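Local coordinates for protein endoribonuclease PemK (Escherichia coli, PDB 1M1F) that acts as the toxin of a plasmid-encoded type II toxin-antitoxin system, probably as an endoribonuclease, killing daughter cells that lose the plasmid, at residues G4-V9 with I66-V71; V72-P77 with N99-R104; Q76-T79 with A84-G87. All blocks are in the same frame, centred on the assembly; numbering follows the deposited sequence.

Contact 1: residues G4-V9 with I66-V71; sequences GEIWLV and IRTTGV
The side chains of I6 and T68 reach toward each other and meet tip to tip, joining strand 5-10 to the loop that leads into strand 71-79. I6 CD1 lies 3.8 Å from T68 CB, and the branch methyl I6 CG2 comes within 3.8 Å of T68 OG1. A second apolar touch joins the ends of two isoleucines, with I6 CD1 4.0 Å from I66 CD1. No hydrogen bond crosses between the two segments. In I6 the chain through CD1 is fully extended (chi2 178°), which carries the end methyl to both I66 and T68 across 8.2 Å between I6 CA and T68 CA.

T68 OG1, besides touching I6, is hydrogen-bonded to E91 OE2 of strand 88-92, while E91 OE1 accepts from the backbone N of R67. E91 thus holds the loop at two points and sets T68 against I6. On strand 5-10, W7 NE1 donates to E5 OE1 at 2.8 Å; the oxygen lies in the indole plane, but the N-H reaches it on its anti side, tilted about 27° out of the carboxylate plane. E5 OE2 pairs with R89.

P24 touches both I6 and T68. Strand 5-10 lies between strands 22-27 and 88-92 in the antiparallel sheet of the SH3-like PemK/MazF fold, and the loop packs on both neighbours, through T68 on P24 and I66 on E91.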
ATOM      1  N   GLY A   4       6.259  -7.681 -10.695  1.00  8.27           N
ATOM      2  CA  GLY A   4       6.738  -9.049 -10.577  1.00  8.16           C
ATOM      3  C   GLY A   4       8.200  -9.202 -10.196  1.00  7.68           C
ATOM      4  O   GLY A   4       8.669 -10.321  -9.959  1.00  8.17           O
ATOM      5  N   GLU A   5       8.932  -8.098 -10.136  1.00  7.14           N
ATOM      6  CA  GLU A   5      10.309  -8.144  -9.671  1.00  7.18           C
ATOM      7  C   GLU A   5      10.354  -8.163  -8.156  1.00  6.69           C
ATOM      8  O   GLU A   5       9.546  -7.523  -7.483  1.00  7.06           O
ATOM      9  CB  GLU A   5      11.116  -6.942 -10.162  1.00  7.23           C
ATOM     10  CG  GLU A   5      11.325  -6.932 -11.665  1.00  8.47           C
ATOM     11  CD  GLU A   5      11.976  -5.669 -12.191  1.00 10.31           C
ATOM     12  OE1 GLU A   5      12.140  -4.693 -11.447  1.00 11.02           O
ATOM     13  OE2 GLU A   5      12.324  -5.657 -13.389  1.00 13.45           O
ATOM     14  N   ILE A   6      11.333  -8.885  -7.632  1.00  6.75           N
ATOM     15  CA  ILE A   6      11.656  -8.890  -6.221  1.00  7.29           C
ATOM     16  C   ILE A   6      12.907  -8.031  -6.058  1.00  6.87           C
ATOM     17  O   ILE A   6      13.906  -8.231  -6.767  1.00  7.32           O
ATOM     18  CB  ILE A   6      11.929 -10.311  -5.716  1.00  7.40           C
ATOM     19  CG1 ILE A   6      10.639 -11.124  -5.745  1.00  8.67           C
ATOM     20  CG2 ILE A   6      12.494 -10.282  -4.308  1.00  8.31           C
ATOM     21  CD1 ILE A   6      10.813 -12.564  -5.316  1.00 10.09           C
ATOM     22  N   TRP A   7      12.808  -7.048  -5.154  1.00  6.34           N
ATOM     23  CA  TRP A   7      13.895  -6.133  -4.804  1.00  6.92           C
ATOM     24  C   TRP A   7      14.214  -6.253  -3.325  1.00  6.87           C
ATOM     25  O   TRP A   7      13.312  -6.405  -2.504  1.00  7.55           O
ATOM     26  CB  TRP A   7      13.517  -4.677  -5.124  1.00  6.77           C
ATOM     27  CG  TRP A   7      13.451  -4.350  -6.583  1.00  7.24           C
ATOM     28  CD1 TRP A   7      12.673  -4.950  -7.521  1.00  7.52           C
ATOM     29  CD2 TRP A   7      14.213  -3.355  -7.276  1.00  8.01           C
ATOM     30  NE1 TRP A   7      12.894  -4.392  -8.758  1.00  7.79           N
ATOM     31  CE2 TRP A   7      13.834  -3.404  -8.631  1.00  8.25           C
ATOM     32  CE3 TRP A   7      15.172  -2.415  -6.885  1.00  8.92           C
ATOM     33  CZ2 TRP A   7      14.384  -2.567  -9.590  1.00  8.82           C
ATOM     34  CZ3 TRP A   7      15.719  -1.584  -7.838  1.00  9.42           C
ATOM     35  CH2 TRP A   7      15.316  -1.658  -9.172  1.00  9.63           C
ATOM     36  N   LEU A   8      15.498  -6.193  -2.980  1.00  7.28           N
ATOM     37  CA  LEU A   8      15.923  -6.159  -1.589  1.00  7.96           C
ATOM     38  C   LEU A   8      15.996  -4.697  -1.156  1.00  7.65           C
ATOM     39  O   LEU A   8      16.718  -3.911  -1.760  1.00  8.44           O
ATOM     40  CB  LEU A   8      17.292  -6.811  -1.451  1.00  8.52           C
ATOM     41  CG  LEU A   8      17.839  -6.856  -0.024  1.00  9.72           C
ATOM     42  CD1 LEU A   8      17.024  -7.738   0.878  1.00 10.06           C
ATOM     43  CD2 LEU A   8      19.300  -7.297  -0.030  1.00 11.38           C
ATOM     44  N   VAL A   9      15.269  -4.336  -0.104  1.00  7.24           N
ATOM     45  CA  VAL A   9      15.216  -2.939   0.309  1.00  8.16           C
ATOM     46  C   VAL A   9      14.914  -2.793   1.790  1.00  8.26           C
ATOM     47  O   VAL A   9      14.221  -3.623   2.379  1.00  7.93           O
ATOM     48  CB  VAL A   9      14.153  -2.174  -0.554  1.00  8.05           C
ATOM     49  CG1 VAL A   9      12.721  -2.655  -0.264  1.00  8.70           C
ATOM     50  CG2 VAL A   9      14.294  -0.659  -0.391  1.00  8.49           C
ATOM     51  N   ILE A  66      12.458 -19.905  -7.982  1.00 11.17           N
ATOM     52  CA  ILE A  66      13.182 -18.669  -7.679  1.00 11.12           C
ATOM     53  C   ILE A  66      14.101 -18.852  -6.473  1.00 11.42           C
ATOM     54  O   ILE A  66      14.043 -19.860  -5.778  1.00 12.36           O
ATOM     55  CB  ILE A  66      12.207 -17.503  -7.471  1.00 11.40           C
ATOM     56  CG1 ILE A  66      11.351 -17.720  -6.222  1.00 11.24           C
ATOM     57  CG2 ILE A  66      11.333 -17.337  -8.708  1.00 11.77           C
ATOM     58  CD1 ILE A  66      10.603 -16.488  -5.784  1.00 11.90           C
ATOM     59  N   ARG A  67      14.956 -17.868  -6.234  1.00 11.27           N
ATOM     60  CA  ARG A  67      15.917 -17.937  -5.143  1.00 11.53           C
ATOM     61  C   ARG A  67      15.286 -17.491  -3.827  1.00 10.89           C
ATOM     62  O   ARG A  67      15.563 -18.054  -2.771  1.00 11.92           O
ATOM     63  CB  ARG A  67      17.115 -17.073  -5.452  1.00 11.97           C
ATOM     64  N   THR A  68      14.458 -16.454  -3.889  1.00 10.06           N
ATOM     65  CA  THR A  68      13.829 -15.910  -2.692  1.00 10.07           C
ATOM     66  C   THR A  68      12.877 -16.906  -2.057  1.00 10.16           C
ATOM     67  O   THR A  68      12.073 -17.516  -2.754  1.00 10.90           O
ATOM     68  CB  THR A  68      13.069 -14.636  -3.062  1.00  9.43           C
ATOM     69  OG1 THR A  68      13.983 -13.650  -3.563  1.00  9.77           O
ATOM     70  CG2 THR A  68      12.437 -13.982  -1.845  1.00  9.62           C
ATOM     71  N   THR A  69      12.970 -17.061  -0.738  1.00 10.90           N
ATOM     72  CA  THR A  69      12.113 -17.983  -0.007  1.00 11.48           C
ATOM     73  C   THR A  69      11.089 -17.239   0.834  1.00 10.53           C
ATOM     74  O   THR A  69      11.201 -16.026   1.055  1.00 11.32           O
ATOM     75  CB  THR A  69      12.949 -18.887   0.927  1.00 12.56           C
ATOM     76  OG1 THR A  69      13.735 -18.078   1.808  1.00 15.31           O
ATOM     77  CG2 THR A  69      13.963 -19.711   0.132  1.00 13.63           C
ATOM     78  N   GLY A  70      10.087 -17.969   1.313  1.00  9.87           N
ATOM     79  CA  GLY A  70       9.112 -17.401   2.219  1.00  9.35           C
ATOM     80  C   GLY A  70       7.748 -17.212   1.613  1.00  8.71           C
ATOM     81  O   GLY A  70       7.325 -17.968   0.736  1.00  8.80           O
ATOM     82  N   VAL A  71       7.046 -16.206   2.121  1.00  8.22           N
ATOM     83  CA  VAL A  71       5.696 -15.911   1.669  1.00  8.01           C
ATOM     84  C   VAL A  71       5.564 -14.429   1.397  1.00  7.36           C
ATOM     85  O   VAL A  71       6.222 -13.595   2.041  1.00  7.56           O
ATOM     86  CB  VAL A  71       4.627 -16.328   2.719  1.00  8.49           C
ATOM     87  CG1 VAL A  71       4.668 -17.831   2.967  1.00  9.54           C
ATOM     88  CG2 VAL A  71       4.800 -15.580   4.032  1.00 10.01           C
TER

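Contact 2: residues V72-P77 with N99-R104; sequences VRCDQP and NEVLGR
R104 of helix 95-106 meets C74 at the base of both side chains, R104 CB lying 3.6 Å from C74 CB. One carbon further out, R104 CG is 4.0 Å from C74 SG, and there the arginine parts from the cysteine. Its chain bends at the second torsion (chi2 -28°), about midway between staggered and eclipsed, and the guanidinium end leads away from segment 72-77. NE is hydrogen-bonded to the carbonyl oxygen of G56, and R104 NH1 forms a rather long salt bridge, 3.4 Å to E100 OE1, one turn back along the same helix. The aliphatic part of R104 therefore packs while its charged end is tied down at the border of the contact.

C74 SG also rests against both methyls of V101, 3.8 Å from V101 CG1 and equally close to V101 CG2. The second of these methyls is shared: V101 CG2 meets V72 CG1 at 4.0 Å, the two valines crossing at about a right angle. This is the C-terminal helix of the SH3-like PemK/MazF toxin fold, lying against strand 71-79 where that strand is interrupted by a type I turn from R73 to Q76. V59 of strand 58-60 touches both C74 and R104.

Within the turn, which the backbone bond from Q76 N to R73 O closes, R73 grips D75 side-on with two nitrogens. R73 NE reaches D75 OD1 at 3.0 Å and R73 NH2 reaches D75 OD2 at 2.7 Å, each on the syn lone pair and near the guanidinium plane, which holds the two flat groups within about 22° of each other. D75 packs on F33 of the second subunit.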
ATOM      1  N   VAL A  72       4.708 -14.107   0.442  1.00  6.70           N
ATOM      2  CA  VAL A  72       4.400 -12.727   0.128  1.00  6.45           C
ATOM      3  C   VAL A  72       3.231 -12.291   1.003  1.00  6.70           C
ATOM      4  O   VAL A  72       2.176 -12.928   1.000  1.00  7.47           O
ATOM      5  CB  VAL A  72       3.994 -12.567  -1.349  1.00  6.39           C
ATOM      6  CG1 VAL A  72       3.714 -11.095  -1.668  1.00  6.80           C
ATOM      7  CG2 VAL A  72       5.050 -13.149  -2.274  1.00  7.39           C
ATOM      8  N   ARG A  73       3.418 -11.206   1.748  1.00  6.88           N
ATOM      9  CA  ARG A  73       2.384 -10.699   2.644  1.00  7.59           C
ATOM     10  C   ARG A  73       1.536  -9.676   1.902  1.00  7.16           C
ATOM     11  O   ARG A  73       1.818  -8.468   1.925  1.00  7.46           O
ATOM     12  CB  ARG A  73       3.023 -10.114   3.902  1.00  8.47           C
ATOM     13  CG  ARG A  73       3.652 -11.177   4.795  1.00 12.30           C
ATOM     14  CD  ARG A  73       2.636 -12.081   5.483  1.00 15.76           C
ATOM     15  NE  ARG A  73       1.552 -11.314   6.109  1.00 18.42           N
ATOM     16  CZ  ARG A  73       1.398 -11.144   7.422  1.00 20.84           C
ATOM     17  NH1 ARG A  73       2.244 -11.700   8.280  1.00 22.24           N
ATOM     18  NH2 ARG A  73       0.378 -10.425   7.884  1.00 21.92           N
ATOM     19  N   CYS A  74       0.492 -10.169   1.245  1.00  6.97           N
ATOM     20  CA  CYS A  74      -0.328  -9.343   0.371  1.00  7.74           C
ATOM     21  C   CYS A  74      -1.181  -8.347   1.127  1.00  7.66           C
ATOM     22  O   CYS A  74      -1.734  -7.423   0.534  1.00  9.67           O
ATOM     23  CB  CYS A  74      -1.216 -10.217  -0.515  1.00  7.83           C
ATOM     24  SG  CYS A  74      -0.330 -11.394  -1.553  1.00  9.95           S
ATOM     25  N   ASP A  75      -1.289  -8.543   2.435  1.00  7.25           N
ATOM     26  CA  ASP A  75      -2.033  -7.631   3.294  1.00  8.01           C
ATOM     27  C   ASP A  75      -1.246  -6.383   3.693  1.00  7.90           C
ATOM     28  O   ASP A  75      -1.804  -5.523   4.368  1.00  8.30           O
ATOM     29  CB  ASP A  75      -2.559  -8.338   4.549  1.00  8.82           C
ATOM     30  CG  ASP A  75      -1.501  -9.130   5.296  1.00 10.11           C
ATOM     31  OD1 ASP A  75      -0.440  -9.472   4.737  1.00 12.01           O
ATOM     32  OD2 ASP A  75      -1.684  -9.497   6.480  1.00 12.68           O
ATOM     33  N   GLN A  76       0.016  -6.250   3.278  1.00  7.52           N
ATOM     34  CA  GLN A  76       0.802  -5.089   3.701  1.00  7.62           C
ATOM     35  C   GLN A  76       1.418  -4.306   2.547  1.00  6.55           C
ATOM     36  O   GLN A  76       2.631  -4.073   2.518  1.00  6.56           O
ATOM     37  CB  GLN A  76       1.901  -5.491   4.703  1.00  8.45           C
ATOM     38  CG  GLN A  76       1.365  -6.041   6.041  1.00 11.10           C
ATOM     39  CD  GLN A  76       2.331  -5.900   7.261  1.00 14.12           C
ATOM     40  OE1 GLN A  76       2.480  -6.858   8.029  1.00 16.66           O
ATOM     41  NE2 GLN A  76       2.912  -4.704   7.473  1.00 14.59           N
ATOM     42  N   PRO A  77       0.612  -3.837   1.604  1.00  5.88           N
ATOM     43  CA  PRO A  77       1.174  -3.032   0.519  1.00  5.96           C
ATOM     44  C   PRO A  77       1.725  -1.700   1.032  1.00  6.00           C
ATOM     45  O   PRO A  77       1.183  -1.114   1.980  1.00  6.26           O
ATOM     46  CB  PRO A  77      -0.025  -2.803  -0.391  1.00  6.00           C
ATOM     47  CG  PRO A  77      -1.199  -2.876   0.535  1.00  6.14           C
ATOM     48  CD  PRO A  77      -0.857  -3.985   1.476  1.00  5.87           C
ATOM     49  N   ASN A  99      -0.027 -13.216 -10.319  1.00  7.87           N
ATOM     50  CA  ASN A  99      -1.473 -13.160 -10.448  1.00  8.55           C
ATOM     51  C   ASN A  99      -2.182 -13.559  -9.155  1.00  8.34           C
ATOM     52  O   ASN A  99      -3.231 -13.011  -8.825  1.00  8.44           O
ATOM     53  CB  ASN A  99      -1.937 -13.985 -11.640  1.00  9.10           C
ATOM     54  CG  ASN A  99      -1.475 -13.389 -12.961  1.00 10.03           C
ATOM     55  OD1 ASN A  99      -1.290 -12.174 -13.084  1.00 12.40           O
ATOM     56  ND2 ASN A  99      -1.300 -14.247 -13.969  1.00 12.98           N
ATOM     57  N   GLU A 100      -1.622 -14.507  -8.415  1.00  8.21           N
ATOM     58  CA  GLU A 100      -2.201 -14.868  -7.124  1.00  8.44           C
ATOM     59  C   GLU A 100      -2.129 -13.671  -6.158  1.00  7.29           C
ATOM     60  O   GLU A 100      -3.081 -13.390  -5.413  1.00  7.52           O
ATOM     61  CB  GLU A 100      -1.500 -16.093  -6.525  1.00  9.21           C
ATOM     62  CG  GLU A 100      -2.339 -16.759  -5.452  1.00 13.42           C
ATOM     63  CD  GLU A 100      -1.890 -18.155  -5.080  1.00 17.14           C
ATOM     64  OE1 GLU A 100      -2.626 -18.788  -4.290  1.00 21.80           O
ATOM     65  OE2 GLU A 100      -0.849 -18.622  -5.573  1.00 18.21           O
ATOM     66  N   VAL A 101      -0.999 -12.963  -6.173  1.00  6.66           N
ATOM     67  CA  VAL A 101      -0.806 -11.770  -5.350  1.00  6.40           C
ATOM     68  C   VAL A 101      -1.803 -10.667  -5.738  1.00  6.60           C
ATOM     69  O   VAL A 101      -2.452 -10.064  -4.875  1.00  6.56           O
ATOM     70  CB  VAL A 101       0.658 -11.298  -5.450  1.00  6.46           C
ATOM     71  CG1 VAL A 101       0.861  -9.926  -4.838  1.00  7.07           C
ATOM     72  CG2 VAL A 101       1.555 -12.308  -4.769  1.00  6.62           C
ATOM     73  N   LEU A 102      -1.937 -10.407  -7.030  1.00  6.54           N
ATOM     74  CA  LEU A 102      -2.906  -9.423  -7.505  1.00  6.97           C
ATOM     75  C   LEU A 102      -4.327  -9.802  -7.073  1.00  7.25           C
ATOM     76  O   LEU A 102      -5.119  -8.937  -6.707  1.00  7.41           O
ATOM     77  CB  LEU A 102      -2.826  -9.256  -9.020  1.00  7.44           C
ATOM     78  CG  LEU A 102      -1.539  -8.653  -9.574  1.00  8.14           C
ATOM     79  CD1 LEU A 102      -1.600  -8.715 -11.085  1.00  9.20           C
ATOM     80  CD2 LEU A 102      -1.308  -7.222  -9.105  1.00  8.29           C
ATOM     81  N   GLY A 103      -4.651 -11.090  -7.120  1.00  7.47           N
ATOM     82  CA  GLY A 103      -5.947 -11.564  -6.675  1.00  7.63           C
ATOM     83  C   GLY A 103      -6.209 -11.243  -5.216  1.00  7.65           C
ATOM     84  O   GLY A 103      -7.307 -10.823  -4.857  1.00  8.26           O
ATOM     85  N   ARG A 104      -5.215 -11.457  -4.359  1.00  7.94           N
ATOM     86  CA  ARG A 104      -5.380 -11.146  -2.938  1.00  8.29           C
ATOM     87  C   ARG A 104      -5.579  -9.640  -2.751  1.00  7.43           C
ATOM     88  O   ARG A 104      -6.459  -9.220  -2.015  1.00  7.01           O
ATOM     89  CB  ARG A 104      -4.176 -11.589  -2.096  1.00  9.12           C
ATOM     90  CG  ARG A 104      -3.933 -13.085  -1.902  1.00 13.01           C
ATOM     91  CD  ARG A 104      -5.112 -13.948  -1.945  1.00 15.88           C
ATOM     92  NE  ARG A 104      -4.916 -15.143  -1.130  1.00 16.90           N
ATOM     93  CZ  ARG A 104      -4.852 -16.383  -1.594  1.00 17.06           C
ATOM     94  NH1 ARG A 104      -4.924 -16.636  -2.899  1.00 17.82           N
ATOM     95  NH2 ARG A 104      -4.701 -17.378  -0.733  1.00 16.18           N
TER

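Contact 3: residues Q76-T79 with A84-G87; sequences QPRT and ARGG
At the dimer interface, an arginine from the end of strand 71-79 faces one from the short helix 82-85: R78 and R85 bring their guanidinium groups together at nearly a right angle. R78 NH2 stands 3.0 Å from R85 NH2 and 3.5 Å from R85 CZ, over one face of the R85 group. For the R78 group, R85 NH2 lies at the edge, near its plane. The planes are 79° apart, so an edge is presented to a face. Both nitrogens are donors, so this short approach is not a hydrogen bond, and two like charges are close together.

Other partners hold the pair in place. R78 NH1 donates to the carbonyl oxygen of L11, and R85 NH1 to those of S10 and D12, which ties both arginines to the chain at and just after the end of strand 5-10. R85 NE forms a salt bridge with E18 of the second subunit, whose negative charge probably offsets part of the crowding of positive charge.

After R85, G86 has positive phi (73°) and forms a Schellman motif that turns the chain toward strand 88-92. Both arginines are extended from CG to NE, spanning the gap between strand and helix with their long chains. On the neighbouring T79, OG1 is hydrogen-bonded to the carbonyl oxygen of P77 of the second subunit.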
ATOM      1  N   GLN A  76       0.016  -6.250   3.278  1.00  7.52           N
ATOM      2  CA  GLN A  76       0.802  -5.089   3.701  1.00  7.62           C
ATOM      3  C   GLN A  76       1.418  -4.306   2.547  1.00  6.55           C
ATOM      4  O   GLN A  76       2.631  -4.073   2.518  1.00  6.56           O
ATOM      5  CB  GLN A  76       1.901  -5.491   4.703  1.00  8.45           C
ATOM      6  CG  GLN A  76       1.365  -6.041   6.041  1.00 11.10           C
ATOM      7  CD  GLN A  76       2.331  -5.900   7.261  1.00 14.12           C
ATOM      8  OE1 GLN A  76       2.480  -6.858   8.029  1.00 16.66           O
ATOM      9  NE2 GLN A  76       2.912  -4.704   7.473  1.00 14.59           N
ATOM     10  N   PRO A  77       0.612  -3.837   1.604  1.00  5.88           N
ATOM     11  CA  PRO A  77       1.174  -3.032   0.519  1.00  5.96           C
ATOM     12  C   PRO A  77       1.725  -1.700   1.032  1.00  6.00           C
ATOM     13  O   PRO A  77       1.183  -1.114   1.980  1.00  6.26           O
ATOM     14  CB  PRO A  77      -0.025  -2.803  -0.391  1.00  6.00           C
ATOM     15  CG  PRO A  77      -1.199  -2.876   0.535  1.00  6.14           C
ATOM     16  CD  PRO A  77      -0.857  -3.985   1.476  1.00  5.87           C
ATOM     17  N   ARG A  78       2.768  -1.217   0.376  1.00  6.32           N
ATOM     18  CA  ARG A  78       3.374   0.044   0.735  1.00  7.31           C
ATOM     19  C   ARG A  78       3.966   0.708  -0.484  1.00  6.25           C
ATOM     20  O   ARG A  78       4.623   0.057  -1.300  1.00  6.43           O
ATOM     21  CB  ARG A  78       4.493  -0.231   1.711  1.00  8.90           C
ATOM     22  CG  ARG A  78       5.050   0.917   2.349  1.00 13.24           C
ATOM     23  CD  ARG A  78       5.759   0.541   3.614  1.00 16.99           C
ATOM     24  NE  ARG A  78       6.643   1.618   3.898  1.00 19.38           N
ATOM     25  CZ  ARG A  78       7.668   1.559   4.712  1.00 18.96           C
ATOM     26  NH1 ARG A  78       7.939   0.463   5.408  1.00 18.59           N
ATOM     27  NH2 ARG A  78       8.405   2.636   4.830  1.00 20.77           N
ATOM     28  N   THR A  79       3.745   2.008  -0.599  1.00  6.11           N
ATOM     29  CA  THR A  79       4.341   2.815  -1.643  1.00  6.20           C
ATOM     30  C   THR A  79       5.699   3.272  -1.138  1.00  6.64           C
ATOM     31  O   THR A  79       5.786   3.872  -0.067  1.00  7.54           O
ATOM     32  CB  THR A  79       3.438   4.019  -1.906  1.00  6.33           C
ATOM     33  OG1 THR A  79       2.171   3.561  -2.409  1.00  6.34           O
ATOM     34  CG2 THR A  79       4.015   4.913  -2.971  1.00  7.19           C
ATOM     35  N   ALA A  84      15.457   6.171  -3.584  1.00 13.39           N
ATOM     36  CA  ALA A  84      15.946   6.835  -2.380  1.00 13.40           C
ATOM     37  C   ALA A  84      16.356   5.827  -1.322  1.00 12.91           C
ATOM     38  O   ALA A  84      17.332   6.034  -0.602  1.00 14.10           O
ATOM     39  CB  ALA A  84      14.902   7.781  -1.817  1.00 13.76           C
ATOM     40  N   ARG A  85      15.622   4.726  -1.224  1.00 12.21           N
ATOM     41  CA  ARG A  85      15.936   3.722  -0.228  1.00 11.33           C
ATOM     42  C   ARG A  85      17.110   2.810  -0.623  1.00 11.43           C
ATOM     43  O   ARG A  85      17.562   2.029   0.192  1.00 12.04           O
ATOM     44  CB  ARG A  85      14.701   2.866   0.068  1.00 11.07           C
ATOM     45  CG  ARG A  85      13.642   3.573   0.904  1.00 10.63           C
ATOM     46  CD  ARG A  85      12.379   2.739   1.190  1.00 10.00           C
ATOM     47  NE  ARG A  85      11.467   3.522   2.015  1.00  9.48           N
ATOM     48  CZ  ARG A  85      11.482   3.568   3.339  1.00  8.60           C
ATOM     49  NH1 ARG A  85      12.307   2.808   4.046  1.00  9.54           N
ATOM     50  NH2 ARG A  85      10.656   4.382   3.971  1.00  8.74           N
ATOM     51  N   GLY A  86      17.582   2.902  -1.866  1.00 11.46           N
ATOM     52  CA  GLY A  86      18.700   2.086  -2.329  1.00 11.51           C
ATOM     53  C   GLY A  86      18.359   0.618  -2.561  1.00 11.34           C
ATOM     54  O   GLY A  86      19.184  -0.278  -2.349  1.00 12.04           O
ATOM     55  N   GLY A  87      17.136   0.348  -3.001  1.00 10.84           N
ATOM     56  CA  GLY A  87      16.751  -1.020  -3.291  1.00 10.37           C
ATOM     57  C   GLY A  87      17.565  -1.622  -4.416  1.00 10.46           C
ATOM     58  O   GLY A  87      18.034  -0.915  -5.313  1.00 10.98           O
TER

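Overall arrangement
Contact 2 is the buried one, while contacts 1 and 3 are only partly buried. All three reach the same antiparallel sheet. Contact 2 sets the C-terminal helix against strand 71-79, and contact 3 starts from the far part of that strand, on the opposite side of the chain's centre. Contact 1 closes just where contact 2 opens, its loop running straight into the strand. Contacts 1 and 3 touch directly, V9 packing on R85 and G87. The chemistry changes with place: methyls and a hydroxyl at contact 1, methyls and sulfur at contact 2, two like-charged guanidinium groups held by outside acceptors at contact 3. The second subunit touches contacts 2 and 3 but not contact 1.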